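Local atomic coordinates of aminoglycoside phosphotransferase (Alicyclobacillus acidocaldarius subsp. acidocaldarius, PDB entry 4PDY), a protein that probably transfers a phosphate group to a small-molecule acceptor, as in the aminoglycoside phosphotransferase family of protein-kinase-like enzymes, its own substrate being unestablished. Residues Leu165-Met168 and Trp169-Ala172; Pro302-Pro305 and Trp306-Ala309; Ala309-Arg312 and Tyr313-Ala317. All coordinates share one frame; numbering follows the deposited sequence.

Contact 1 of 3, residues Leu165-Met168 and Trp169-Ala172; sequences LRQM and WLGA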
ATOM      1  N   LEU A 165      -8.247  18.425   8.745  1.00 11.98           N
ATOM      2  CA  LEU A 165      -7.145  18.718   9.643  1.00 13.15           C
ATOM      3  C   LEU A 165      -7.283  20.115  10.270  1.00 14.09           C
ATOM      4  O   LEU A 165      -7.115  20.273  11.473  1.00 15.16           O
ATOM      5  CB  LEU A 165      -5.805  18.560   8.929  1.00 14.14           C
ATOM      6  CG  LEU A 165      -4.530  18.737   9.766  1.00 13.81           C
ATOM      7  CD1 LEU A 165      -4.515  17.820  10.992  1.00 13.48           C
ATOM      8  CD2 LEU A 165      -3.319  18.479   8.883  1.00 16.43           C
ATOM      9  N   ARG A 166      -7.590  21.121   9.448  0.50 15.20           N
ATOM     10  CA  ARG A 166      -7.779  22.480   9.938  0.50 16.69           C
ATOM     11  C   ARG A 166      -8.933  22.572  10.943  0.50 15.53           C
ATOM     12  O   ARG A 166      -8.809  23.215  11.982  0.50 18.17           O
ATOM     13  CB  ARG A 166      -8.025  23.415   8.758  0.50 19.50           C
ATOM     14  CG  ARG A 166      -7.732  24.874   9.040  0.50 19.78           C
ATOM     15  CD  ARG A 166      -7.939  25.675   7.766  0.50 22.16           C
ATOM     16  NE  ARG A 166      -9.162  25.281   7.072  0.50 25.64           N
ATOM     17  CZ  ARG A 166      -9.557  25.794   5.910  0.50 25.38           C
ATOM     18  NH1 ARG A 166      -8.808  26.705   5.312  0.50 28.27           N
ATOM     19  NH2 ARG A 166     -10.682  25.388   5.338  0.50 23.18           N
ATOM     20  N   GLN A 167     -10.048  21.914  10.635  1.00 14.26           N
ATOM     21  CA  GLN A 167     -11.180  21.882  11.556  1.00 14.61           C
ATOM     22  C   GLN A 167     -10.828  21.211  12.869  1.00 14.12           C
ATOM     23  O   GLN A 167     -11.218  21.690  13.920  1.00 14.92           O
ATOM     24  CB  GLN A 167     -12.400  21.218  10.922  1.00 19.52           C
ATOM     25  CG  GLN A 167     -13.106  22.095   9.901  1.00 26.77           C
ATOM     26  CD  GLN A 167     -13.437  23.488  10.431  1.00 31.50           C
ATOM     27  OE1 GLN A 167     -14.031  23.632  11.508  1.00 33.43           O
ATOM     28  NE2 GLN A 167     -13.043  24.530   9.674  1.00 33.12           N
HETATM   29  N   MSE A 168     -10.064  20.123  12.804  1.00 14.22           N
HETATM   30  CA  MSE A 168      -9.671  19.382  14.007  1.00 14.36           C
HETATM   31  C   MSE A 168      -8.809  20.217  14.908  1.00 13.88           C
HETATM   32  O   MSE A 168      -9.053  20.251  16.090  1.00 14.88           O
HETATM   33  CB  MSE A 168      -9.000  18.068  13.648  1.00 14.53           C
HETATM   34  CG  MSE A 168     -10.089  17.181  13.055  1.00 13.58           C
HETATM   35 SE   MSE A 168      -9.423  15.397  12.766  0.75 12.16          SE
HETATM   36  CE  MSE A 168      -8.183  15.686  11.289  1.00 11.56           C
ATOM     37  N   TRP A 169      -7.828  20.962  14.391  1.00 16.58           N
ATOM     38  CA  TRP A 169      -7.041  21.751  15.339  1.00 17.33           C
ATOM     39  C   TRP A 169      -7.786  22.996  15.837  1.00 17.28           C
ATOM     40  O   TRP A 169      -7.549  23.442  16.952  1.00 16.54           O
ATOM     41  CB  TRP A 169      -5.614  22.033  14.891  1.00 21.05           C
ATOM     42  CG  TRP A 169      -5.432  23.010  13.824  1.00 22.22           C
ATOM     43  CD1 TRP A 169      -5.920  24.296  13.762  1.00 28.69           C
ATOM     44  CD2 TRP A 169      -4.647  22.827  12.656  1.00 21.24           C
ATOM     45  NE1 TRP A 169      -5.491  24.909  12.614  1.00 29.37           N
ATOM     46  CE2 TRP A 169      -4.710  24.034  11.910  1.00 23.84           C
ATOM     47  CE3 TRP A 169      -3.884  21.769  12.165  1.00 22.57           C
ATOM     48  CZ2 TRP A 169      -4.040  24.199  10.704  1.00 27.39           C
ATOM     49  CZ3 TRP A 169      -3.211  21.944  10.962  1.00 24.92           C
ATOM     50  CH2 TRP A 169      -3.307  23.141  10.243  1.00 27.60           C
ATOM     51  N   LEU A 170      -8.720  23.522  15.049  1.00 17.47           N
ATOM     52  CA  LEU A 170      -9.619  24.552  15.562  1.00 16.76           C
ATOM     53  C   LEU A 170     -10.452  24.013  16.722  1.00 16.55           C
ATOM     54  O   LEU A 170     -10.635  24.683  17.745  1.00 17.78           O
ATOM     55  CB  LEU A 170     -10.533  25.086  14.460  1.00 21.73           C
ATOM     56  CG  LEU A 170      -9.840  25.871  13.339  1.00 24.07           C
ATOM     57  CD1 LEU A 170     -10.844  26.178  12.234  1.00 26.33           C
ATOM     58  CD2 LEU A 170      -9.188  27.155  13.853  1.00 24.65           C
ATOM     59  N   GLY A 171     -10.924  22.780  16.578  1.00 15.63           N
ATOM     60  CA  GLY A 171     -11.673  22.142  17.654  1.00 16.29           C
ATOM     61  C   GLY A 171     -10.813  21.991  18.898  1.00 15.41           C
ATOM     62  O   GLY A 171     -11.277  22.224  20.018  1.00 18.08           O
ATOM     63  N   ALA A 172      -9.560  21.584  18.714  1.00 14.25           N
ATOM     64  CA  ALA A 172      -8.677  21.352  19.852  1.00 14.67           C
ATOM     65  C   ALA A 172      -8.360  22.672  20.553  1.00 14.79           C
ATOM     66  O   ALA A 172      -8.243  22.736  21.771  1.00 15.97           O
ATOM     67  CB  ALA A 172      -7.394  20.654  19.420  1.00 16.47           C
TER
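With chi1 at 73°, CG of Trp169 lies between its own backbone N and carbonyl carbon, and the indole is folded back along the helix over the preceding turn, where Leu165 and Arg166 meet it. Leu165 has CG anti to its backbone N (chi1 -176°), a setting that carries the isobutyl group to the outer end of the indole. There its CG touches Trp169 CZ3 at 3.7 Å, with the two methyls somewhat farther from the ring. Arg166 is met mainly by its backbone: CA stands over the face of the six-membered ring, 4.1 Å from the centroid and 17° off the normal, a CH-pi contact. The aliphatic start of its side chain adds a looser touch, CG to Trp169 CZ2 at 4.1 Å, while the guanidinium plane is turned almost perpendicular to the indole. The main-chain oxygen of Arg166 also lies over a face of the ring system, 3.6 Å from Trp169 CD1. The indole thus packs flat against its own helix backbone rather than projecting straight out.

The backbone beneath follows the regular i to i+4 pattern. Trp169 N donates to Leu165 O at 3.1 Å, and Leu170, Gly171 and Ala172 bond in the same way to Arg166, Gln167 and Met168. On the exposed side, Leu170 CD1 rests 3.8 Å from Gln167 NE2.

All of this lies on helix 154-173. Trp169 meets the ring of Trp162, about two turns earlier on the same helix, and packs on Leu185 of helix 180-187 and on Arg189, Leu192 and His193 of helix 189-203, whereas Met168, a selenomethionine, and Ala172 are turned to helix 303-315.

Contact 2 of 3, residues Pro302-Pro305 and Trp306-Ala309; sequences PYLP and WRIA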
ATOM      1  N   PRO A 302       0.873  16.256   5.015  1.00 10.59           N
ATOM      2  CA  PRO A 302       1.034  15.681   6.363  1.00 12.04           C
ATOM      3  C   PRO A 302      -0.020  14.597   6.664  1.00 12.68           C
ATOM      4  O   PRO A 302      -0.933  14.772   7.471  1.00 12.19           O
ATOM      5  CB  PRO A 302       0.914  16.903   7.276  1.00 12.37           C
ATOM      6  CG  PRO A 302      -0.049  17.793   6.557  1.00 13.01           C
ATOM      7  CD  PRO A 302       0.234  17.594   5.079  1.00 12.07           C
ATOM      8  N   TYR A 303       0.124  13.495   5.955  1.00 11.70           N
ATOM      9  CA  TYR A 303      -0.829  12.409   5.992  1.00 12.08           C
ATOM     10  C   TYR A 303      -0.961  11.776   7.375  1.00 10.66           C
ATOM     11  O   TYR A 303      -2.054  11.521   7.834  1.00 10.66           O
ATOM     12  CB  TYR A 303      -0.384  11.323   5.002  1.00 12.91           C
ATOM     13  CG  TYR A 303      -1.198  10.064   5.063  1.00 14.04           C
ATOM     14  CD1 TYR A 303      -2.471   9.985   4.497  1.00 16.75           C
ATOM     15  CD2 TYR A 303      -0.685   8.939   5.700  1.00 16.77           C
ATOM     16  CE1 TYR A 303      -3.211   8.817   4.571  1.00 18.88           C
ATOM     17  CE2 TYR A 303      -1.411   7.767   5.765  1.00 17.69           C
ATOM     18  CZ  TYR A 303      -2.660   7.697   5.199  1.00 17.97           C
ATOM     19  OH  TYR A 303      -3.337   6.500   5.322  1.00 23.85           O
ATOM     20  N   LEU A 304       0.168  11.537   8.028  1.00 11.32           N
ATOM     21  CA  LEU A 304       0.090  10.845   9.312  1.00 11.37           C
ATOM     22  C   LEU A 304      -0.613  11.695  10.383  1.00 11.19           C
ATOM     23  O   LEU A 304      -1.513  11.208  11.066  1.00 11.26           O
ATOM     24  CB  LEU A 304       1.467  10.295   9.743  1.00 15.62           C
ATOM     25  CG  LEU A 304       1.688   9.587  11.073  1.00 23.79           C
ATOM     26  CD1 LEU A 304       2.776   8.527  10.939  1.00 30.63           C
ATOM     27  CD2 LEU A 304       2.112  10.620  12.100  1.00 28.20           C
ATOM     28  N   PRO A 305      -0.205  12.966  10.551  1.00 11.33           N
ATOM     29  CA  PRO A 305      -0.972  13.793  11.483  1.00 10.65           C
ATOM     30  C   PRO A 305      -2.470  13.847  11.163  1.00  9.67           C
ATOM     31  O   PRO A 305      -3.295  13.808  12.077  1.00 10.97           O
ATOM     32  CB  PRO A 305      -0.318  15.170  11.350  1.00 12.79           C
ATOM     33  CG  PRO A 305       1.088  14.851  10.990  1.00 13.32           C
ATOM     34  CD  PRO A 305       0.999  13.662  10.084  1.00 12.86           C
ATOM     35  N   TRP A 306      -2.819  13.957   9.872  1.00  9.18           N
ATOM     36  CA  TRP A 306      -4.221  13.940   9.482  1.00  9.76           C
ATOM     37  C   TRP A 306      -4.875  12.645   9.962  1.00 10.46           C
ATOM     38  O   TRP A 306      -5.914  12.659  10.582  1.00 10.30           O
ATOM     39  CB  TRP A 306      -4.422  14.138   7.953  1.00 10.54           C
ATOM     40  CG  TRP A 306      -5.795  13.762   7.637  1.00 10.42           C
ATOM     41  CD1 TRP A 306      -6.942  14.463   7.942  1.00 10.44           C
ATOM     42  CD2 TRP A 306      -6.226  12.482   7.169  1.00 11.04           C
ATOM     43  NE1 TRP A 306      -8.041  13.711   7.639  1.00 11.73           N
ATOM     44  CE2 TRP A 306      -7.632  12.479   7.194  1.00 10.79           C
ATOM     45  CE3 TRP A 306      -5.553  11.334   6.740  1.00 12.35           C
ATOM     46  CZ2 TRP A 306      -8.371  11.400   6.761  1.00 14.10           C
ATOM     47  CZ3 TRP A 306      -6.295  10.266   6.325  1.00 12.97           C
ATOM     48  CH2 TRP A 306      -7.684  10.307   6.333  1.00 13.95           C
ATOM     49  N   ARG A 307      -4.242  11.533   9.626  1.00  9.97           N
ATOM     50  CA  ARG A 307      -4.868  10.219   9.889  1.00 10.39           C
ATOM     51  C   ARG A 307      -5.074   9.957  11.396  1.00 10.78           C
ATOM     52  O   ARG A 307      -6.137   9.507  11.828  1.00 11.49           O
ATOM     53  CB  ARG A 307      -4.053   9.099   9.241  1.00 13.80           C
ATOM     54  CG  ARG A 307      -4.720   7.729   9.358  1.00 16.91           C
ATOM     55  CD  ARG A 307      -3.871   6.542   8.898  1.00 24.84           C
ATOM     56  NE  ARG A 307      -2.445   6.663   9.201  1.00 35.11           N
ATOM     57  CZ  ARG A 307      -1.798   6.084  10.217  1.00 40.92           C
ATOM     58  NH1 ARG A 307      -2.429   5.317  11.100  1.00 48.79           N
ATOM     59  NH2 ARG A 307      -0.493   6.290  10.358  1.00 53.26           N
ATOM     60  N   ILE A 308      -4.041  10.258  12.168  1.00  9.68           N
ATOM     61  CA  ILE A 308      -4.058  10.069  13.607  1.00 12.02           C
ATOM     62  C   ILE A 308      -5.081  11.013  14.270  1.00  9.91           C
ATOM     63  O   ILE A 308      -5.892  10.608  15.095  1.00 10.79           O
ATOM     64  CB  ILE A 308      -2.654  10.329  14.207  1.00 14.01           C
ATOM     65  CG1 ILE A 308      -1.611   9.394  13.601  1.00 15.02           C
ATOM     66  CG2 ILE A 308      -2.679  10.246  15.723  1.00 14.37           C
ATOM     67  CD1 ILE A 308      -0.238   9.990  13.736  1.00 18.90           C
ATOM     68  N   ALA A 309      -5.061  12.300  13.877  1.00 10.01           N
ATOM     69  CA  ALA A 309      -6.051  13.226  14.439  1.00 10.45           C
ATOM     70  C   ALA A 309      -7.485  12.843  14.021  1.00  9.91           C
ATOM     71  O   ALA A 309      -8.421  12.946  14.819  1.00 11.01           O
ATOM     72  CB  ALA A 309      -5.736  14.658  14.026  1.00 12.32           C
TER
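The first turns of helix 303-315, with Pro302 at the N-cap position, hold this contact. Trp306 N donates to Pro302 O at 3.2 Å, and the i to i+4 ladder continues through Arg307 to Tyr303, Ile308 to Leu304 and Ala309 to Pro305. Pro305 costs the ladder nothing, because a residue in the first turn has no i-4 carbonyl within the helix to donate to.

Tyr303 carries the side-chain contact. Its CG is anti to the backbone N (chi1 173°), which swings the ring along the helix between Trp306 and Arg307. CE1 meets Trp306 CZ3 at 3.8 Å, and the two ring planes stand 46° apart, neither stacked nor perpendicular. Arg307 CB lies over one face of the phenol, and the chain runs on to place CD 3.6 Å from Tyr303 OH. NE follows, 3.8 Å from Tyr303 CE2, which lies near the guanidinium plane at its edge. An alanine at Tyr303 is likely to leave the CZ3 corner of the Trp306 indole without this neighbour and the Arg307 side chain freer to turn.

Farther round, Leu304 CD1 approaches Arg307 NH2 at 4.0 Å. Outside the turn, Leu304 and Pro305 pack on Tyr328 of helix 319-347. Within these two turns the hydrogen bonds are those of the main chain, while Trp306 NE1 is satisfied by Asp164 of helix 154-173, a bond that helps to hold the indole in place; Arg307 CD and NE lie along the hydroxyl end of the Tyr303 ring at van der Waals distance.

Contact 3 of 3, residues Ala309-Arg312 and Tyr313-Ala317; sequences AHAR and YHFAA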
ATOM      1  N   ALA A 309      -5.061  12.300  13.877  1.00 10.01           N
ATOM      2  CA  ALA A 309      -6.051  13.226  14.439  1.00 10.45           C
ATOM      3  C   ALA A 309      -7.485  12.843  14.021  1.00  9.91           C
ATOM      4  O   ALA A 309      -8.421  12.946  14.819  1.00 11.01           O
ATOM      5  CB  ALA A 309      -5.736  14.658  14.026  1.00 12.32           C
ATOM      6  N   HIS A 310      -7.651  12.410  12.779  1.00  9.12           N
ATOM      7  CA  HIS A 310      -8.952  11.985  12.307  1.00 10.40           C
ATOM      8  C   HIS A 310      -9.511  10.874  13.177  1.00 10.96           C
ATOM      9  O   HIS A 310     -10.653  10.925  13.621  1.00 11.92           O
ATOM     10  CB  HIS A 310      -8.921  11.564  10.843  1.00 11.03           C
ATOM     11  CG  HIS A 310     -10.261  11.203  10.301  1.00 12.21           C
ATOM     12  ND1 HIS A 310     -11.068  12.101   9.642  1.00 12.88           N
ATOM     13  CD2 HIS A 310     -10.959  10.043  10.352  1.00 13.89           C
ATOM     14  CE1 HIS A 310     -12.195  11.507   9.307  1.00 13.44           C
ATOM     15  NE2 HIS A 310     -12.163  10.260   9.734  1.00 14.47           N
ATOM     16  N   ALA A 311      -8.681   9.867  13.441  1.00 11.07           N
ATOM     17  CA  ALA A 311      -9.087   8.768  14.327  1.00 11.00           C
ATOM     18  C   ALA A 311      -9.463   9.297  15.706  1.00 10.46           C
ATOM     19  O   ALA A 311     -10.506   8.946  16.266  1.00 12.68           O
ATOM     20  CB  ALA A 311      -7.985   7.729  14.427  1.00 13.53           C
ATOM     21  N   ARG A 312      -8.626  10.172  16.248  1.00 10.52           N
ATOM     22  CA  ARG A 312      -8.845  10.669  17.603  1.00 10.88           C
ATOM     23  C   ARG A 312     -10.168  11.402  17.769  1.00 11.24           C
ATOM     24  O   ARG A 312     -10.913  11.152  18.711  1.00 12.45           O
ATOM     25  CB  ARG A 312      -7.730  11.578  18.078  1.00 11.04           C
ATOM     26  CG  ARG A 312      -7.822  11.942  19.549  1.00 11.49           C
ATOM     27  CD  ARG A 312      -6.540  12.569  20.041  1.00 11.44           C
ATOM     28  NE  ARG A 312      -6.438  12.682  21.486  1.00 10.38           N
ATOM     29  CZ  ARG A 312      -5.874  11.762  22.284  1.00 10.62           C
ATOM     30  NH1 ARG A 312      -5.403  10.627  21.789  1.00 11.14           N
ATOM     31  NH2 ARG A 312      -5.815  12.017  23.576  1.00 11.51           N
ATOM     32  N   TYR A 313     -10.431  12.334  16.854  1.00 11.58           N
ATOM     33  CA  TYR A 313     -11.518  13.272  17.032  1.00 10.83           C
ATOM     34  C   TYR A 313     -12.817  12.831  16.362  1.00 12.58           C
ATOM     35  O   TYR A 313     -13.893  13.246  16.790  1.00 15.95           O
ATOM     36  CB  TYR A 313     -11.085  14.633  16.517  1.00 10.46           C
ATOM     37  CG  TYR A 313      -9.907  15.234  17.272  1.00 11.01           C
ATOM     38  CD1 TYR A 313      -9.977  15.504  18.631  1.00 11.12           C
ATOM     39  CD2 TYR A 313      -8.743  15.592  16.605  1.00  9.73           C
ATOM     40  CE1 TYR A 313      -8.901  16.078  19.308  1.00 10.01           C
ATOM     41  CE2 TYR A 313      -7.683  16.171  17.270  1.00 10.01           C
ATOM     42  CZ  TYR A 313      -7.757  16.427  18.615  1.00 10.83           C
ATOM     43  OH  TYR A 313      -6.705  17.001  19.269  1.00 11.73           O
ATOM     44  N   HIS A 314     -12.733  12.022  15.306  1.00 10.21           N
ATOM     45  CA  HIS A 314     -13.935  11.476  14.684  1.00 12.31           C
ATOM     46  C   HIS A 314     -14.374  10.156  15.302  1.00 13.32           C
ATOM     47  O   HIS A 314     -15.555   9.854  15.325  1.00 13.77           O
ATOM     48  CB  HIS A 314     -13.767  11.272  13.186  1.00 11.74           C
ATOM     49  CG  HIS A 314     -13.687  12.541  12.400  1.00 11.60           C
ATOM     50  ND1 HIS A 314     -14.756  13.043  11.686  1.00 13.16           N
ATOM     51  CD2 HIS A 314     -12.651  13.375  12.179  1.00 12.28           C
ATOM     52  CE1 HIS A 314     -14.383  14.154  11.083  1.00 12.70           C
ATOM     53  NE2 HIS A 314     -13.115  14.380  11.367  1.00 12.46           N
ATOM     54  N   PHE A 315     -13.401   9.368  15.756  1.00 13.75           N
ATOM     55  CA  PHE A 315     -13.692   8.052  16.285  1.00 13.52           C
ATOM     56  C   PHE A 315     -13.606   8.113  17.803  1.00 14.20           C
ATOM     57  O   PHE A 315     -14.619   8.339  18.465  1.00 15.77           O
ATOM     58  CB  PHE A 315     -12.804   6.973  15.641  1.00 14.72           C
ATOM     59  CG  PHE A 315     -12.818   6.959  14.135  1.00 15.49           C
ATOM     60  CD1 PHE A 315     -13.900   7.444  13.410  1.00 15.30           C
ATOM     61  CD2 PHE A 315     -11.733   6.450  13.435  1.00 16.38           C
ATOM     62  CE1 PHE A 315     -13.868   7.453  12.024  1.00 16.85           C
ATOM     63  CE2 PHE A 315     -11.707   6.441  12.043  1.00 18.38           C
ATOM     64  CZ  PHE A 315     -12.783   6.944  11.343  1.00 15.88           C
ATOM     65  N   ALA A 316     -12.408   7.962  18.360  1.00 13.47           N
ATOM     66  CA  ALA A 316     -12.206   8.084  19.812  1.00 12.49           C
ATOM     67  C   ALA A 316     -10.717   8.149  20.084  1.00 11.43           C
ATOM     68  O   ALA A 316      -9.896   7.669  19.284  1.00 13.06           O
ATOM     69  CB  ALA A 316     -12.800   6.919  20.599  1.00 14.89           C
ATOM     70  N   ALA A 317     -10.387   8.724  21.228  1.00 11.93           N
ATOM     71  CA  ALA A 317      -9.020   8.775  21.693  1.00 11.64           C
ATOM     72  C   ALA A 317      -8.462   7.386  21.977  1.00 12.60           C
ATOM     73  O   ALA A 317      -9.164   6.486  22.448  1.00 15.33           O
ATOM     74  CB  ALA A 317      -8.906   9.658  22.934  1.00 12.25           C
TER
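Aromatic side chains one turn apart cluster here at the exposed C-terminal end of helix 303-315, with His310 at the centre and His314 and Phe315 against it. His310 and His314 form an offset stack: the centroids are 3.9 Å apart, the planes differ by 17°, and His310 ND1 comes within 3.3 Å of His314 CD2. Different first torsions make the overlap possible, CG of His310 being anti to its backbone N (chi1 -176°) and CG of His314 anti to its carbonyl carbon. Phe315 is met differently. The edge of the His310 ring points at the phenyl face in an offset edge-to-face pair, with planes at 85° and His310 CD2 3.7 Å from Phe315 CZ. Both imidazoles are also tied to one carboxylate, that of Asp164 on helix 154-173, through His310 ND1 and His314 NE2; this shared anion helps to hold both rings and would probably favour protonation of at least one.

Beneath the rings the helix widens to a pi-type turn at 313-315. Ala311 O accepts two bonds, from Phe315 N and from Ala316 N, each at 3.0 Å; the first donor lies above the carbonyl plane, while the second approaches nearly along the C=O direction. Farther along the chain, Ala317 CB comes to sit over the centre of the Arg312 guanidinium, 3.7 Å from CZ. Arg312 reaches this point fully extended from CG to NE; its NH2 forms a salt bridge with Asp179 and its NH1 a hydrogen bond with Gln321. Arg312 CG lies over one face of the Tyr313 ring, Tyr313 CD2 packs on Ala309 CB at 4.1 Å, and the tyrosine hydroxyl is hydrogen-bonded to Asp182.

How the contacts relate
Contacts 2 and 3 are successive parts of helix 303-315, sharing Ala309, with centres 10 Å apart. Contact 1 belongs to helix 154-173. Its centre is 12 Å from that of contact 2 and 11 Å from that of contact 3. Met168 joins all three: its SE lies 3.4 Å from Ala309 O and 3.9 Å from His314 CD2, and its CE 3.8 Å from Trp306 CD1. To either side of Met168 along its helix, Leu165 CD2 meets Pro302 CG at 4.1 Å and Ala172 CB meets Tyr313 OH at 3.7 Å. Thiocyanate, probably from the crystallisation liquor, is bound about 4 Å from the side chain of Trp306 and about 3 Å from that of His310. The bound histidine occupies a separate pocket that includes Trp110 and Ile242.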